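Local coordinates for DUF3863 domain-containing protein (Parabacteroides distasonis, PDB 3LM3) that is of unknown function but is probably a glycoside hydrolase or deacetylase, at residues A[289-293]-A[294-298]; A[58-61]-A[62-65]; A[248-252]-A[253-257]; A[76-79]-A[80-83]. All coordinates share one frame; numbering follows the deposited sequence. Where two conformers were deposited one is given.

Contact 1. Residues A[289-293]-A[294-298]; sequences QMVHE and FGKDL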
loop_
_atom_site.group_PDB
_atom_site.type_symbol
_atom_site.label_atom_id
_atom_site.label_comp_id
_atom_site.label_asym_id
_atom_site.label_seq_id
_atom_site.Cartn_x
_atom_site.Cartn_y
_atom_site.Cartn_z
ATOM N N GLN A 289 14.610 -10.588 1.002
ATOM C CA GLN A 289 15.959 -10.472 0.447
ATOM C C GLN A 289 16.746 -9.294 1.010
ATOM O O GLN A 289 17.974 -9.219 0.808
ATOM C CB GLN A 289 15.933 -10.432 -1.080
ATOM C CG GLN A 289 15.151 -9.306 -1.756
ATOM C CD GLN A 289 15.804 -7.943 -1.670
ATOM O OE1 GLN A 289 15.407 -7.113 -0.880
ATOM N NE2 GLN A 289 16.835 -7.707 -2.496
HETATM N N MSE A 290 16.091 -8.382 1.726
HETATM C CA MSE A 290 16.808 -7.233 2.300
HETATM C C MSE A 290 17.861 -7.670 3.291
HETATM O O MSE A 290 18.914 -6.995 3.453
HETATM C CB MSE A 290 15.865 -6.231 2.976
HETATM C CG MSE A 290 15.096 -5.383 2.017
HETATM SE SE MSE A 290 14.042 -3.978 2.782
HETATM C CE MSE A 290 13.239 -5.049 4.187
ATOM N N VAL A 291 17.630 -8.785 3.971
ATOM C CA VAL A 291 18.619 -9.322 4.936
ATOM C C VAL A 291 19.938 -9.594 4.205
ATOM O O VAL A 291 21.019 -9.261 4.703
ATOM C CB VAL A 291 18.081 -10.595 5.639
ATOM C CG1 VAL A 291 19.191 -11.426 6.260
ATOM C CG2 VAL A 291 16.976 -10.226 6.632
ATOM N N HIS A 292 19.856 -10.180 3.019
ATOM C CA HIS A 292 21.060 -10.446 2.212
ATOM C C HIS A 292 21.627 -9.164 1.598
ATOM O O HIS A 292 22.864 -8.951 1.576
ATOM C CB HIS A 292 20.748 -11.424 1.087
ATOM C CG HIS A 292 21.961 -11.959 0.405
ATOM N ND1 HIS A 292 22.684 -13.001 0.931
ATOM C CD2 HIS A 292 22.573 -11.620 -0.757
ATOM C CE1 HIS A 292 23.698 -13.278 0.131
ATOM N NE2 HIS A 292 23.647 -12.457 -0.901
ATOM N N GLU A 293 20.764 -8.297 1.082
ATOM C CA GLU A 293 21.245 -7.104 0.370
ATOM C C GLU A 293 21.958 -6.122 1.304
ATOM O O GLU A 293 22.972 -5.507 0.929
ATOM C CB GLU A 293 20.106 -6.404 -0.357
ATOM C CG GLU A 293 20.612 -5.342 -1.319
ATOM C CD GLU A 293 19.598 -4.842 -2.317
ATOM O OE1 GLU A 293 18.413 -5.241 -2.296
ATOM O OE2 GLU A 293 20.016 -3.969 -3.145
ATOM N N PHE A 294 21.444 -5.978 2.517
ATOM C CA PHE A 294 21.880 -4.920 3.442
ATOM C C PHE A 294 22.491 -5.387 4.740
ATOM O O PHE A 294 23.093 -4.590 5.450
ATOM C CB PHE A 294 20.703 -3.995 3.739
ATOM C CG PHE A 294 20.112 -3.377 2.511
ATOM C CD1 PHE A 294 20.875 -2.533 1.698
ATOM C CD2 PHE A 294 18.839 -3.674 2.094
ATOM C CE1 PHE A 294 20.331 -1.972 0.543
ATOM C CE2 PHE A 294 18.305 -3.100 0.933
ATOM C CZ PHE A 294 19.075 -2.268 0.154
ATOM N N GLY A 295 22.358 -6.657 5.058
ATOM C CA GLY A 295 22.937 -7.260 6.240
ATOM C C GLY A 295 21.868 -7.676 7.229
ATOM O O GLY A 295 20.903 -6.919 7.471
ATOM N N LYS A 296 22.043 -8.840 7.835
ATOM C CA LYS A 296 21.048 -9.388 8.720
ATOM C C LYS A 296 20.864 -8.530 9.970
ATOM O O LYS A 296 19.730 -8.249 10.363
ATOM C CB LYS A 296 21.390 -10.834 9.089
ATOM C CG LYS A 296 20.431 -11.487 10.024
ATOM C CD LYS A 296 20.822 -12.975 10.232
ATOM C CE LYS A 296 21.015 -13.313 11.689
ATOM N NZ LYS A 296 21.495 -14.730 11.838
ATOM N N ASP A 297 21.960 -8.075 10.583
ATOM C CA ASP A 297 21.803 -7.328 11.816
ATOM C C ASP A 297 21.155 -5.982 11.596
ATOM O O ASP A 297 20.280 -5.584 12.374
ATOM C CB ASP A 297 23.129 -7.160 12.543
ATOM C CG ASP A 297 23.675 -8.464 13.091
ATOM O OD1 ASP A 297 22.944 -9.469 13.253
ATOM O OD2 ASP A 297 24.888 -8.451 13.400
ATOM N N LEU A 298 21.568 -5.264 10.561
ATOM C CA LEU A 298 20.958 -3.978 10.236
ATOM C C LEU A 298 19.449 -4.113 10.017
ATOM O O LEU A 298 18.677 -3.350 10.594
ATOM C CB LEU A 298 21.641 -3.349 9.031
ATOM C CG LEU A 298 21.091 -1.978 8.626
ATOM C CD1 LEU A 298 21.425 -0.890 9.656
ATOM C CD2 LEU A 298 21.599 -1.551 7.253
#
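Phe-294 and Gly-295 hang from the helical turn before them by two backbone hydrogen bonds. Phe-294 N donates to Met-290 O at 2.9 Å, and Gly-295 N donates to Val-291 O, where the N-H arrives from above the carbonyl plane and is clearly bent, a sign that the helix is ending. Gly-295 leaves the helix with positive phi and at once serves as N-cap of the next one, so a single glycine separates two helices. A CB at these backbone angles would press on the preceding carbonyl oxygen.

The carboxylate of Glu-293 is steered by its neighbour one turn back: Gln-289 NE2 donates to Glu-293 OE1 at 2.9 Å along a nearly straight line (172°), meeting the oxygen on its anti side and well out of the carboxylate plane. That amide also bonds Glu-47. Held this way, the glutamate chain, with CG anti to the backbone N (chi1 -169°) and extended beyond, runs alongside the ring of Phe-294. Its CG sits over the ring face, 3.8 Å from the centroid, as a CH-pi contact, and the carboxylate lies stacked, its plane 8° from that of the ring. Met-290 CB approaches Phe-294 CD2 at 4.0 Å. Past the glycine, Val-291 CG1 lies beside Lys-296 CB at 3.6 Å, while the lysine chain leads off to a salt bridge with Glu-54.

The short helix 290-294 follows strand 280-287 in the chain. It packs between helix 247-253, where Phe-294 and Met-290 rest on Ile-247, and helix 296-313, where Val-291 and Phe-294 reach Ile-299.

Contact 2. Residues A[58-61]-A[62-65]; sequences ALRE and AFAT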
loop_
_atom_site.group_PDB
_atom_site.type_symbol
_atom_site.label_atom_id
_atom_site.label_comp_id
_atom_site.label_asym_id
_atom_site.label_seq_id
_atom_site.Cartn_x
_atom_site.Cartn_y
_atom_site.Cartn_z
ATOM N N ALA A 58 14.975 -15.133 11.084
ATOM C CA ALA A 58 15.488 -14.016 11.843
ATOM C C ALA A 58 14.588 -12.795 11.696
ATOM O O ALA A 58 14.345 -12.085 12.661
ATOM C CB ALA A 58 16.909 -13.679 11.380
ATOM N N LEU A 59 14.105 -12.541 10.486
ATOM C CA LEU A 59 13.247 -11.400 10.273
ATOM C C LEU A 59 11.919 -11.563 11.019
ATOM O O LEU A 59 11.429 -10.597 11.624
ATOM C CB LEU A 59 13.063 -11.186 8.750
ATOM C CG LEU A 59 12.498 -9.846 8.332
ATOM C CD1 LEU A 59 13.380 -8.692 8.792
ATOM C CD2 LEU A 59 12.371 -9.854 6.777
ATOM N N ARG A 60 11.338 -12.774 11.003
ATOM C CA ARG A 60 10.093 -13.042 11.743
ATOM C C ARG A 60 10.285 -12.897 13.254
ATOM O O ARG A 60 9.425 -12.391 13.932
ATOM C CB ARG A 60 9.517 -14.426 11.419
ATOM C CG ARG A 60 8.174 -14.877 12.059
ATOM C CD ARG A 60 7.171 -13.906 11.688
ATOM N NE ARG A 60 5.780 -14.104 12.112
ATOM C CZ ARG A 60 5.265 -13.799 13.296
ATOM N NH1 ARG A 60 6.050 -13.511 14.333
ATOM N NH2 ARG A 60 3.966 -13.752 13.423
ATOM N N GLU A 61 11.409 -13.376 13.756
ATOM C CA GLU A 61 11.723 -13.247 15.165
ATOM C C GLU A 61 11.888 -11.784 15.579
ATOM O O GLU A 61 11.432 -11.365 16.638
ATOM C CB GLU A 61 12.943 -14.142 15.493
ATOM C CG GLU A 61 12.538 -15.648 15.348
ATOM C CD GLU A 61 13.599 -16.707 15.615
ATOM O OE1 GLU A 61 14.799 -16.376 15.557
ATOM O OE2 GLU A 61 13.177 -17.891 15.835
ATOM N N ALA A 62 12.490 -10.981 14.701
ATOM C CA ALA A 62 12.611 -9.557 14.947
ATOM C C ALA A 62 11.214 -8.914 15.071
ATOM O O ALA A 62 10.942 -8.103 15.966
ATOM C CB ALA A 62 13.442 -8.890 13.832
ATOM N N PHE A 63 10.323 -9.282 14.140
ATOM C CA PHE A 63 8.933 -8.797 14.137
ATOM C C PHE A 63 8.172 -9.122 15.414
ATOM O O PHE A 63 7.381 -8.310 15.879
ATOM C CB PHE A 63 8.210 -9.370 12.923
ATOM C CG PHE A 63 6.719 -9.122 12.891
ATOM C CD1 PHE A 63 6.215 -7.935 12.395
ATOM C CD2 PHE A 63 5.827 -10.086 13.323
ATOM C CE1 PHE A 63 4.810 -7.712 12.335
ATOM C CE2 PHE A 63 4.473 -9.875 13.263
ATOM C CZ PHE A 63 3.963 -8.701 12.771
ATOM N N ALA A 64 8.435 -10.291 15.990
ATOM C CA ALA A 64 7.751 -10.710 17.191
ATOM C C ALA A 64 8.223 -9.992 18.446
ATOM O O ALA A 64 7.574 -10.123 19.497
ATOM C CB ALA A 64 7.926 -12.212 17.363
ATOM N N THR A 65 9.337 -9.252 18.373
ATOM C CA THR A 65 9.857 -8.550 19.569
ATOM C C THR A 65 8.826 -7.587 20.130
ATOM O O THR A 65 8.352 -6.712 19.440
ATOM C CB THR A 65 11.113 -7.710 19.192
ATOM O OG1 THR A 65 12.037 -8.545 18.508
ATOM C CG2 THR A 65 11.789 -7.112 20.436
#
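The guanidinium of Arg-60 and the ring of Phe-63 meet almost at right angles, their planes 82° apart. Phe-63 CD2 lies over one face of the guanidinium, toward its rim, whereas from the ring's side Arg-60 NH1 stands at the edge, 3.6 Å from Phe-63 CD2. The ring edge thus points into the flat cation. At the guanidinium's own edge, in its plane, comes the methyl of Ala-64, with CB 3.8 Å from Arg-60 NH1. A bend at chi2 (58°) folds the arginine chain forward along the helix and sets its head against the edge of Phe-63, with Ala-64 at its rim. The charge is met by Asp-104 in a salt bridge through NH2, and Tyr-102 adds a cation-pi contact. With an alanine here, Asp-104 would probably lose its charged mate and the edge of Phe-63 its flat cover.

Beneath the side chains the helix is regular, Phe-63 N donating to Leu-59 O at 3.0 Å and Ala-64 N to Arg-60 O at 3.1 Å. The last turn closes on Ala-62 O, which takes two bonds from the same face of its plane: Thr-65 N at 3.1 Å and Thr-65 OG1 at 2.8 Å.

Leu-59 and Phe-63 lean on strand 21-29, while Ala-58 and Ala-62 pack on helix 296-313. This is the C-terminal end of a helix laid between a parallel sheet and a neighbouring helix, as in alpha/beta folds.

Contact 3. Residues A[248-252]-A[253-257]; sequences ETYKG and WGLDL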
loop_
_atom_site.group_PDB
_atom_site.type_symbol
_atom_site.label_atom_id
_atom_site.label_comp_id
_atom_site.label_asym_id
_atom_site.label_seq_id
_atom_site.Cartn_x
_atom_site.Cartn_y
_atom_site.Cartn_z
ATOM N N GLU A 248 13.851 3.689 2.208
ATOM C CA GLU A 248 14.035 5.140 2.166
ATOM C C GLU A 248 14.238 5.770 3.536
ATOM O O GLU A 248 14.412 6.997 3.646
ATOM C CB GLU A 248 12.846 5.802 1.465
ATOM C CG GLU A 248 12.620 5.339 0.055
ATOM C CD GLU A 248 11.890 4.028 -0.106
ATOM O OE1 GLU A 248 11.340 3.501 0.874
ATOM O OE2 GLU A 248 11.890 3.526 -1.271
ATOM N N THR A 249 14.220 4.943 4.586
ATOM C CA THR A 249 14.291 5.433 5.960
ATOM C C THR A 249 15.403 4.713 6.726
ATOM O O THR A 249 16.547 5.158 6.720
ATOM C CB THR A 249 12.916 5.331 6.679
ATOM O OG1 THR A 249 12.460 3.960 6.700
ATOM C CG2 THR A 249 11.892 6.221 5.986
ATOM N N TYR A 250 15.097 3.587 7.369
ATOM C CA TYR A 250 16.107 2.839 8.100
ATOM C C TYR A 250 17.402 2.598 7.303
ATOM O O TYR A 250 18.507 2.819 7.824
ATOM C CB TYR A 250 15.546 1.487 8.562
ATOM C CG TYR A 250 14.488 1.630 9.625
ATOM C CD1 TYR A 250 14.817 2.021 10.910
ATOM C CD2 TYR A 250 13.154 1.342 9.361
ATOM C CE1 TYR A 250 13.837 2.176 11.876
ATOM C CE2 TYR A 250 12.157 1.492 10.356
ATOM C CZ TYR A 250 12.500 1.898 11.596
ATOM O OH TYR A 250 11.494 2.072 12.520
ATOM N N LYS A 251 17.276 2.167 6.055
ATOM C CA LYS A 251 18.447 1.884 5.212
ATOM C C LYS A 251 19.042 3.196 4.691
ATOM O O LYS A 251 20.188 3.498 4.966
ATOM C CB LYS A 251 18.063 0.922 4.103
ATOM C CG LYS A 251 19.224 0.290 3.351
ATOM C CD LYS A 251 19.854 1.191 2.333
ATOM C CE LYS A 251 18.989 1.548 1.137
ATOM N NZ LYS A 251 19.828 2.251 0.073
ATOM N N GLY A 252 18.253 3.989 3.969
ATOM C CA GLY A 252 18.795 5.203 3.351
ATOM C C GLY A 252 19.329 6.269 4.286
ATOM O O GLY A 252 20.315 6.969 3.973
ATOM N N TRP A 253 18.692 6.410 5.452
ATOM C CA TRP A 253 19.105 7.430 6.400
ATOM C C TRP A 253 19.911 6.878 7.577
ATOM O O TRP A 253 20.402 7.655 8.381
ATOM C CB TRP A 253 17.878 8.132 6.950
ATOM C CG TRP A 253 17.093 8.954 5.987
ATOM C CD1 TRP A 253 17.237 9.042 4.621
ATOM C CD2 TRP A 253 16.024 9.837 6.326
ATOM N NE1 TRP A 253 16.362 9.952 4.116
ATOM C CE2 TRP A 253 15.584 10.436 5.141
ATOM C CE3 TRP A 253 15.415 10.197 7.532
ATOM C CZ2 TRP A 253 14.564 11.371 5.115
ATOM C CZ3 TRP A 253 14.405 11.130 7.511
ATOM C CH2 TRP A 253 13.970 11.694 6.320
ATOM N N GLY A 254 19.955 5.557 7.740
ATOM C CA GLY A 254 20.476 4.979 8.965
ATOM C C GLY A 254 19.372 4.787 9.987
ATOM O O GLY A 254 18.287 5.414 9.907
ATOM N N LEU A 255 19.636 3.959 10.982
ATOM C CA LEU A 255 18.584 3.571 11.905
ATOM C C LEU A 255 18.003 4.729 12.698
ATOM O O LEU A 255 16.779 4.838 12.839
ATOM C CB LEU A 255 19.077 2.485 12.878
ATOM C CG LEU A 255 19.542 1.178 12.217
ATOM C CD1 LEU A 255 19.950 0.190 13.314
ATOM C CD2 LEU A 255 18.475 0.595 11.290
ATOM N N ASP A 256 18.873 5.583 13.233
ATOM C CA ASP A 256 18.462 6.630 14.165
ATOM C C ASP A 256 17.517 7.633 13.507
ATOM O O ASP A 256 16.433 7.926 14.002
ATOM C CB ASP A 256 19.684 7.389 14.697
ATOM C CG ASP A 256 20.474 6.610 15.737
ATOM O OD1 ASP A 256 19.981 5.597 16.264
ATOM O OD2 ASP A 256 21.605 7.049 16.043
ATOM N N LEU A 257 17.937 8.178 12.381
ATOM C CA LEU A 257 17.143 9.174 11.676
ATOM C C LEU A 257 15.984 8.533 10.927
ATOM O O LEU A 257 14.886 9.057 10.890
ATOM C CB LEU A 257 18.004 9.999 10.709
ATOM C CG LEU A 257 19.016 10.905 11.424
ATOM C CD1 LEU A 257 19.921 11.637 10.421
ATOM C CD2 LEU A 257 18.343 11.934 12.329
#
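A glycine break between helix 247-253 and helix 255-277 brings Leu-255 against Tyr-250, while Trp-253, just before the glycine, folds back over its own helix. Trp-253 N donates to Thr-249 O at 2.8 Å; Gly-254 N has a weak bond to Lys-251 O at 3.5 Å. At the backbone angles of Gly-254 (phi 90°) a CB would collide with the preceding carbonyl oxygen.

The indole lies across the backbone of the preceding turn. Glu-248 O sits over one face, offset toward the rim and 3.6 Å from Trp-253 NE1; this carbonyl takes its hydrogen bond from Arg-242. With CG anti to the carbonyl carbon (chi1 -67°), the indole is carried back along the helix toward that oxygen.

Away from the indole, Leu-255 CD2 touches Tyr-250 CD1 at 3.9 Å, the two side chains crossing at about a right angle. The tyrosine hydroxyl is bonded to His-259. Tyr-250 and Leu-255 both pack on Ala-302 of helix 296-313. A wider, pi-type turn at 248-251 precedes the break. Gly-254 then ends one helix with positive phi and N-caps the next, redirecting the chain between consecutive helices.

Contact 4. Residues A[76-79]-A[80-83]; sequences FTMN and ALED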
loop_
_atom_site.group_PDB
_atom_site.type_symbol
_atom_site.label_atom_id
_atom_site.label_comp_id
_atom_site.label_asym_id
_atom_site.label_seq_id
_atom_site.Cartn_x
_atom_site.Cartn_y
_atom_site.Cartn_z
ATOM N N PHE A 76 4.287 -14.766 -1.654
ATOM C CA PHE A 76 5.224 -15.484 -2.525
ATOM C C PHE A 76 4.949 -15.202 -3.992
ATOM O O PHE A 76 3.803 -15.251 -4.435
ATOM C CB PHE A 76 5.037 -16.995 -2.369
ATOM C CG PHE A 76 5.539 -17.582 -1.063
ATOM C CD1 PHE A 76 4.856 -17.420 0.125
ATOM C CD2 PHE A 76 6.690 -18.330 -1.059
ATOM C CE1 PHE A 76 5.345 -18.000 1.304
ATOM C CE2 PHE A 76 7.186 -18.895 0.119
ATOM C CZ PHE A 76 6.520 -18.717 1.277
ATOM N N THR A 77 6.002 -15.015 -4.783
ATOM C CA THR A 77 5.844 -15.048 -6.228
ATOM C C THR A 77 5.576 -16.491 -6.710
ATOM O O THR A 77 5.773 -17.449 -5.971
ATOM C CB THR A 77 7.090 -14.578 -6.927
ATOM O OG1 THR A 77 8.161 -15.498 -6.652
ATOM C CG2 THR A 77 7.439 -13.171 -6.511
HETATM N N MSE A 78 5.152 -16.640 -7.960
HETATM C CA MSE A 78 4.878 -17.977 -8.469
HETATM C C MSE A 78 6.122 -18.816 -8.443
HETATM O O MSE A 78 6.087 -19.979 -8.035
HETATM C CB MSE A 78 4.285 -17.950 -9.876
HETATM C CG MSE A 78 3.847 -19.330 -10.323
HETATM SE SE MSE A 78 2.227 -19.933 -9.436
HETATM C CE MSE A 78 0.969 -18.874 -10.507
ATOM N N ASN A 79 7.231 -18.233 -8.871
ATOM C CA ASN A 79 8.474 -19.011 -8.902
ATOM C C ASN A 79 8.930 -19.407 -7.499
ATOM O O ASN A 79 9.445 -20.514 -7.312
ATOM C CB ASN A 79 9.555 -18.244 -9.674
ATOM C CG ASN A 79 9.264 -18.176 -11.171
ATOM O OD1 ASN A 79 8.542 -19.028 -11.702
ATOM N ND2 ASN A 79 9.757 -17.138 -11.833
ATOM N N ALA A 80 8.693 -18.555 -6.489
ATOM C CA ALA A 80 9.041 -18.929 -5.114
ATOM C C ALA A 80 8.119 -20.030 -4.583
ATOM O O ALA A 80 8.535 -20.874 -3.776
ATOM C CB ALA A 80 9.015 -17.740 -4.208
ATOM N N LEU A 81 6.844 -20.024 -4.998
ATOM C CA LEU A 81 5.924 -21.099 -4.607
ATOM C C LEU A 81 6.314 -22.443 -5.182
ATOM O O LEU A 81 6.131 -23.475 -4.548
ATOM C CB LEU A 81 4.487 -20.828 -5.076
ATOM C CG LEU A 81 3.743 -19.775 -4.294
ATOM C CD1 LEU A 81 2.384 -19.544 -4.986
ATOM C CD2 LEU A 81 3.634 -20.164 -2.808
ATOM N N GLU A 82 6.837 -22.428 -6.406
ATOM C CA GLU A 82 7.074 -23.670 -7.157
ATOM C C GLU A 82 8.488 -24.205 -7.112
ATOM O O GLU A 82 8.699 -25.383 -7.454
ATOM C CB GLU A 82 6.647 -23.466 -8.607
ATOM C CG GLU A 82 5.152 -23.353 -8.792
ATOM C CD GLU A 82 4.731 -23.224 -10.246
ATOM O OE1 GLU A 82 5.458 -22.596 -11.048
ATOM O OE2 GLU A 82 3.635 -23.730 -10.577
ATOM N N ASP A 83 9.444 -23.401 -6.664
ATOM C CA ASP A 83 10.844 -23.791 -6.762
ATOM C C ASP A 83 11.140 -24.998 -5.881
ATOM O O ASP A 83 10.834 -24.997 -4.694
ATOM C CB ASP A 83 11.738 -22.635 -6.362
ATOM C CG ASP A 83 13.135 -22.797 -6.907
ATOM O OD1 ASP A 83 13.929 -23.576 -6.344
ATOM O OD2 ASP A 83 13.418 -22.189 -7.967
HETATM O O HOH W 1 7.875 -21.709 -11.518
HETATM O O HOH W 2 11.693 -21.049 -9.653
#
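Leu-81 lies across the side chain of Phe-76, its CD2 3.5 Å from Phe-76 CB and close to CG, with the two side chains oblique to one another. Ala-80 CB comes to the edge of the same ring, 4.0 Å from Phe-76 CD2. Strand 73-76 thus hands its last side chain to the first turn of helix 78-82. Around this cluster lie Ile-29 of strand 21-29, Val-95 of helix 86-102 and Ala-130 of helix 120-138.

Thr-77 turns the chain from strand into helix. Its OG1, set between the backbone N and the carbonyl carbon (chi1 65°), accepts from Ala-80 N at 3.1 Å as the N-cap, while Thr-77 O takes the N-H of Leu-81 at 3.0 Å. Glu-35 bonds the same hydroxyl. A valine in place of Thr-77 would probably leave Ala-80 N without its cap and Glu-35 without this partner.

At the polar rim Glu-82 OE1 lies 3.7 Å from Met-78 CG, a selenomethionine, and is salt-bridged to Arg-38. One water donates to both Asn-79 OD1 (2.8 Å) and Glu-82 OE1 (2.6 Å), while Asn-79 ND2 bonds Glu-35; another water links Asn-79 O to Asp-83 OD2. The short helix therefore has an apolar side packed against strand 21-29 and helices 86-102 and 120-138, and a rim whose acidic groups, paired with Arg-38 and Arg-85 and bridged by water to Asn-79, probably fix its end.

In the fold
Contact 4 is the buried one, tying the end of strand 73-76 to its following helix, whereas contact 1 is a surface contact and contacts 2 and 3 are partly buried. Contacts 1 and 3 share a device, a positive-phi glycine between two helices, and they touch where Leu-298 CD1 packs on Leu-255 CD2 at 3.7 Å. Contact 2 joins contact 1 where Ala-58 CB meets Lys-296 CE, so helix 296-313 is common ground for all three. Contact 4 stands apart, its nearest atoms about 10 Å from contact 1. Its apolar packing faces inward and leaves a water-bridged rim, whereas at the surface, in contact 1, a charged side chain itself lies over a ring.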